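PDB 5WAB: putative beta-glucosidase from Bifidobacterium adolescentis, which probably hydrolyses beta-glucosides as a member of glycoside hydrolase family 3, and may also release terminal alpha-L-arabinopyranose from ginsenosides. Local coordinates for residues 138-143 with 191-196; 134-139 with 185-190. One frame throughout, in Å; residues are numbered along the deposited sequence.

How the contacts relate
Both contacts start from helix 129-144 and lie within the family 3 N-terminal domain, their centres about 7 Å apart. Contact 2 pairs the middle of that helix, 134-139, with the last turns of helix 182-190; contact 1 continues one turn further along, where 138-143 meets the chain leaving helix 182-190 for strand 195-198. Segments 138-143 and 134-139 share G138 and I139, while 185-190 runs directly into 191-196. The two interfaces merge physically, V140 CG2 lying 3.6 Å from I187 CG2. Together they form a continuous packing seam between two neighbouring helix-strand units of the TIM-barrel-like domain, whose strands 149-155 and 195-198 are adjacent and parallel.

Contact 1: 138-143 with 191-196; sequences GIVAGV and AQPWTI
The backbone bond from G142 N to G138 O, 2.8 Å long, closes the helical turn that presents V140 and A141 to A191 and P193. The contact itself is apolar and narrow, with 145 Å² buried over both segments, and one methyl group carries most of it. V140 has CG1 anti to its backbone N (chi1 175°), and this methyl reaches into the bend of the opposing chain. There its nearest neighbour is the methyl of A191, with V140 CG1 3.7 Å from A191 CB. The same V140 CG1 lies 3.9 Å from P193 CA and 4.0 Å from P193 CG, so it touches the alanine methyl on one flank and the proline ring on another, at about a right angle. A141 adds a marginal touch, its N standing 4.4 Å from A191 CB. The other methyl of V140 belongs to a different neighbourhood, against I187 of helix 182-190, while V140 and P193 both pack on T150 of strand 149-155. Polar fastening is supplied just beyond this apolar patch by Q144, whose side-chain amide bonds to Q192 O and W194 N. A191 is the first residue to leave helical geometry, and T195 already belongs to a strand. The evidence thus identifies a helix-to-strand connection of the TIM-barrel-like domain, seated against the C-terminal turns of the neighbouring outer helix 129-144.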
# COMPACT_ATOMS: atom_id res chain seq x y z
N GLY A 138 3.31 -1.83 9.70
CA GLY A 138 3.00 -0.98 10.83
C GLY A 138 1.55 -1.07 11.26
O GLY A 138 1.25 -0.95 12.46
N ILE A 139 0.64 -1.29 10.31
CA ILE A 139 -0.77 -1.45 10.66
C ILE A 139 -0.99 -2.73 11.45
O ILE A 139 -1.67 -2.74 12.47
CB ILE A 139 -1.65 -1.41 9.39
CG1 ILE A 139 -1.54 -0.04 8.72
CG2 ILE A 139 -3.10 -1.68 9.74
CD1 ILE A 139 -2.03 1.10 9.59
N VAL A 140 -0.41 -3.84 10.97
CA VAL A 140 -0.58 -5.13 11.65
C VAL A 140 0.04 -5.10 13.04
O VAL A 140 -0.61 -5.44 14.04
CB VAL A 140 0.02 -6.26 10.80
CG1 VAL A 140 -0.05 -7.58 11.55
CG2 VAL A 140 -0.70 -6.37 9.46
N ALA A 141 1.31 -4.70 13.13
CA ALA A 141 1.99 -4.68 14.42
C ALA A 141 1.35 -3.65 15.36
O ALA A 141 1.24 -3.89 16.57
CB ALA A 141 3.47 -4.38 14.24
N GLY A 142 0.93 -2.51 14.82
CA GLY A 142 0.35 -1.48 15.65
C GLY A 142 -0.99 -1.89 16.24
O GLY A 142 -1.21 -1.75 17.45
N VAL A 143 -1.91 -2.37 15.40
CA VAL A 143 -3.24 -2.74 15.89
C VAL A 143 -3.14 -3.88 16.89
O VAL A 143 -3.69 -3.81 17.99
CB VAL A 143 -4.16 -3.11 14.71
CG1 VAL A 143 -5.48 -3.68 15.22
CG2 VAL A 143 -4.41 -1.92 13.81
N ALA A 191 5.47 -9.62 11.42
CA ALA A 191 4.40 -9.63 12.39
C ALA A 191 3.73 -10.98 12.20
O ALA A 191 4.34 -11.90 11.66
CB ALA A 191 3.47 -8.43 12.18
N GLN A 192 2.49 -11.09 12.58
CA GLN A 192 1.81 -12.37 12.41
C GLN A 192 0.34 -12.02 12.46
O GLN A 192 -0.27 -12.05 13.54
CB GLN A 192 2.19 -13.39 13.49
CG GLN A 192 3.45 -14.23 13.19
CD GLN A 192 3.20 -15.38 12.20
OE1 GLN A 192 2.05 -15.74 11.93
NE2 GLN A 192 4.28 -15.95 11.67
N PRO A 193 -0.25 -11.64 11.33
CA PRO A 193 -1.63 -11.16 11.37
C PRO A 193 -2.54 -12.28 11.86
O PRO A 193 -2.45 -13.42 11.41
CB PRO A 193 -1.91 -10.78 9.91
CG PRO A 193 -0.57 -10.76 9.23
CD PRO A 193 0.27 -11.74 9.96
N TRP A 194 -3.41 -11.94 12.80
CA TRP A 194 -4.28 -12.96 13.34
C TRP A 194 -5.29 -13.46 12.31
O TRP A 194 -5.88 -14.53 12.51
CB TRP A 194 -4.96 -12.43 14.62
CG TRP A 194 -3.95 -12.07 15.69
CD1 TRP A 194 -2.61 -12.37 15.70
CD2 TRP A 194 -4.19 -11.33 16.91
NE1 TRP A 194 -2.01 -11.87 16.84
CE2 TRP A 194 -2.96 -11.24 17.59
CE3 TRP A 194 -5.33 -10.76 17.48
CZ2 TRP A 194 -2.84 -10.58 18.82
CZ3 TRP A 194 -5.21 -10.12 18.70
CH2 TRP A 194 -3.97 -10.03 19.35
N THR A 195 -5.45 -12.73 11.21
CA THR A 195 -6.44 -13.05 10.19
C THR A 195 -5.89 -12.60 8.83
O THR A 195 -5.18 -11.60 8.74
CB THR A 195 -7.78 -12.38 10.51
OG1 THR A 195 -8.37 -13.02 11.64
CG2 THR A 195 -8.74 -12.45 9.35
N ILE A 196 -6.18 -13.39 7.80
CA ILE A 196 -5.87 -13.04 6.42
C ILE A 196 -7.15 -13.20 5.60
O ILE A 196 -7.92 -14.13 5.83
CB ILE A 196 -4.74 -13.93 5.85
CG1 ILE A 196 -3.40 -13.54 6.48
CG2 ILE A 196 -4.68 -13.83 4.32
CD1 ILE A 196 -2.24 -14.30 5.90

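Contact 2: 134-139 with 185-190; sequences HEAVGI and EHIVKT
Helix segments 134-139 and 185-190 approach to 9.1 Å between axes and cross at -46°, the backbones coming nearest where V137 CA and I187 CA are 5.4 Å apart. At one end of the interface H134 and H186 lay their imidazoles face to face, the centroids 3.8 Å apart and the planes only 13° from parallel. The rings are slightly displaced, so that H186 NE2 sits above the middle of the H134 ring and H134 CE1 above the middle of the H186 ring. The closest atoms are H134 NE2 and H186 CE1, at 3.4 Å. H186 gets there because its CG stands anti to the backbone N (chi1 177°), while H134 is held from its own helix by Y130, whose O accepts from ND1 and whose ring also stacks on the imidazole. An alanine in place of H186 would probably strip one face of H134 of its cover and open a gap between the helices there, leaving H134 held by Y130 alone among the partners described. T190 OG1 lies above the opposite face of the H186 ring, offset toward its rim, and bonds to H186 O at 2.9 Å; T190 N reaches that oxygen from the opposite face of the carbonyl plane. Deeper in, I187 supplies the apolar half: its CD1 is 3.9 Å from A136 CB, and its CG1 is 4.0 Å from V137 CB. On another side of its helix, E185 forms salt bridges with K189 and R625. The whole is helix-on-helix packing between neighbouring outer helices of a TIM-barrel-like domain, 129-144 and 182-190, which precede the adjacent parallel strands 149-155 and 195-198.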
# COMPACT_ATOMS: atom_id res chain seq x y z
N HIS A 134 7.16 -3.37 4.03
CA HIS A 134 7.80 -2.67 5.13
C HIS A 134 7.04 -1.43 5.58
O HIS A 134 7.37 -0.87 6.64
CB HIS A 134 9.23 -2.30 4.75
CG HIS A 134 10.15 -3.48 4.67
ND1 HIS A 134 9.98 -4.51 3.77
CD2 HIS A 134 11.24 -3.81 5.40
CE1 HIS A 134 10.92 -5.41 3.94
NE2 HIS A 134 11.70 -5.01 4.93
N GLU A 135 6.02 -1.00 4.84
CA GLU A 135 5.13 0.06 5.30
C GLU A 135 3.90 -0.51 6.00
O GLU A 135 3.64 -0.19 7.17
CB GLU A 135 4.71 0.94 4.13
CG GLU A 135 5.77 1.93 3.70
CD GLU A 135 5.26 2.89 2.66
OE1 GLU A 135 4.54 2.44 1.74
OE2 GLU A 135 5.55 4.09 2.77
N ALA A 136 3.15 -1.36 5.31
CA ALA A 136 1.87 -1.82 5.84
C ALA A 136 2.02 -2.69 7.08
O ALA A 136 1.04 -2.88 7.80
CB ALA A 136 1.11 -2.58 4.76
N VAL A 137 3.23 -3.20 7.35
CA VAL A 137 3.44 -3.99 8.56
C VAL A 137 3.16 -3.16 9.80
O VAL A 137 2.81 -3.70 10.85
CB VAL A 137 4.87 -4.57 8.58
CG1 VAL A 137 5.90 -3.44 8.67
CG2 VAL A 137 5.06 -5.57 9.73
N GLY A 138 3.31 -1.83 9.70
CA GLY A 138 3.00 -0.98 10.83
C GLY A 138 1.55 -1.07 11.26
O GLY A 138 1.25 -0.95 12.46
N ILE A 139 0.64 -1.29 10.31
CA ILE A 139 -0.77 -1.45 10.66
C ILE A 139 -0.99 -2.73 11.45
O ILE A 139 -1.67 -2.74 12.47
CB ILE A 139 -1.65 -1.41 9.39
CG1 ILE A 139 -1.54 -0.04 8.72
CG2 ILE A 139 -3.10 -1.68 9.74
CD1 ILE A 139 -2.03 1.10 9.59
N GLU A 185 4.43 -12.02 2.39
CA GLU A 185 5.41 -12.85 3.09
C GLU A 185 6.08 -12.09 4.22
O GLU A 185 6.22 -12.61 5.33
CB GLU A 185 6.45 -13.37 2.09
CG GLU A 185 7.50 -14.28 2.73
CD GLU A 185 8.68 -14.57 1.80
OE1 GLU A 185 8.77 -13.95 0.72
OE2 GLU A 185 9.54 -15.40 2.18
N HIS A 186 6.47 -10.83 3.98
CA HIS A 186 7.18 -10.07 5.00
C HIS A 186 6.31 -9.78 6.22
O HIS A 186 6.78 -9.85 7.36
CB HIS A 186 7.70 -8.75 4.43
CG HIS A 186 8.38 -7.88 5.44
ND1 HIS A 186 9.64 -8.14 5.93
CD2 HIS A 186 7.94 -6.78 6.10
CE1 HIS A 186 9.96 -7.22 6.82
NE2 HIS A 186 8.95 -6.38 6.94
N ILE A 187 5.05 -9.42 6.00
CA ILE A 187 4.17 -9.11 7.12
C ILE A 187 3.84 -10.38 7.91
O ILE A 187 3.75 -10.35 9.15
CB ILE A 187 2.93 -8.39 6.60
CG1 ILE A 187 3.37 -7.08 5.92
CG2 ILE A 187 1.96 -8.12 7.72
CD1 ILE A 187 2.25 -6.28 5.29
N VAL A 188 3.68 -11.51 7.22
CA VAL A 188 3.39 -12.77 7.91
C VAL A 188 4.58 -13.19 8.77
O VAL A 188 4.42 -13.69 9.89
CB VAL A 188 3.02 -13.87 6.89
CG1 VAL A 188 3.18 -15.25 7.50
CG2 VAL A 188 1.59 -13.69 6.40
N LYS A 189 5.80 -13.03 8.24
CA LYS A 189 6.97 -13.46 8.98
C LYS A 189 7.39 -12.43 10.04
O LYS A 189 7.84 -12.81 11.13
CB LYS A 189 8.12 -13.74 8.02
CG LYS A 189 7.93 -15.01 7.22
CD LYS A 189 9.05 -15.20 6.22
CE LYS A 189 8.93 -16.54 5.52
NZ LYS A 189 9.90 -16.67 4.41
N THR A 190 7.25 -11.14 9.76
CA THR A 190 7.72 -10.14 10.71
C THR A 190 6.69 -9.92 11.81
O THR A 190 7.01 -10.00 13.00
CB THR A 190 8.06 -8.83 10.01
OG1 THR A 190 9.06 -9.09 9.02
CG2 THR A 190 8.59 -7.80 11.03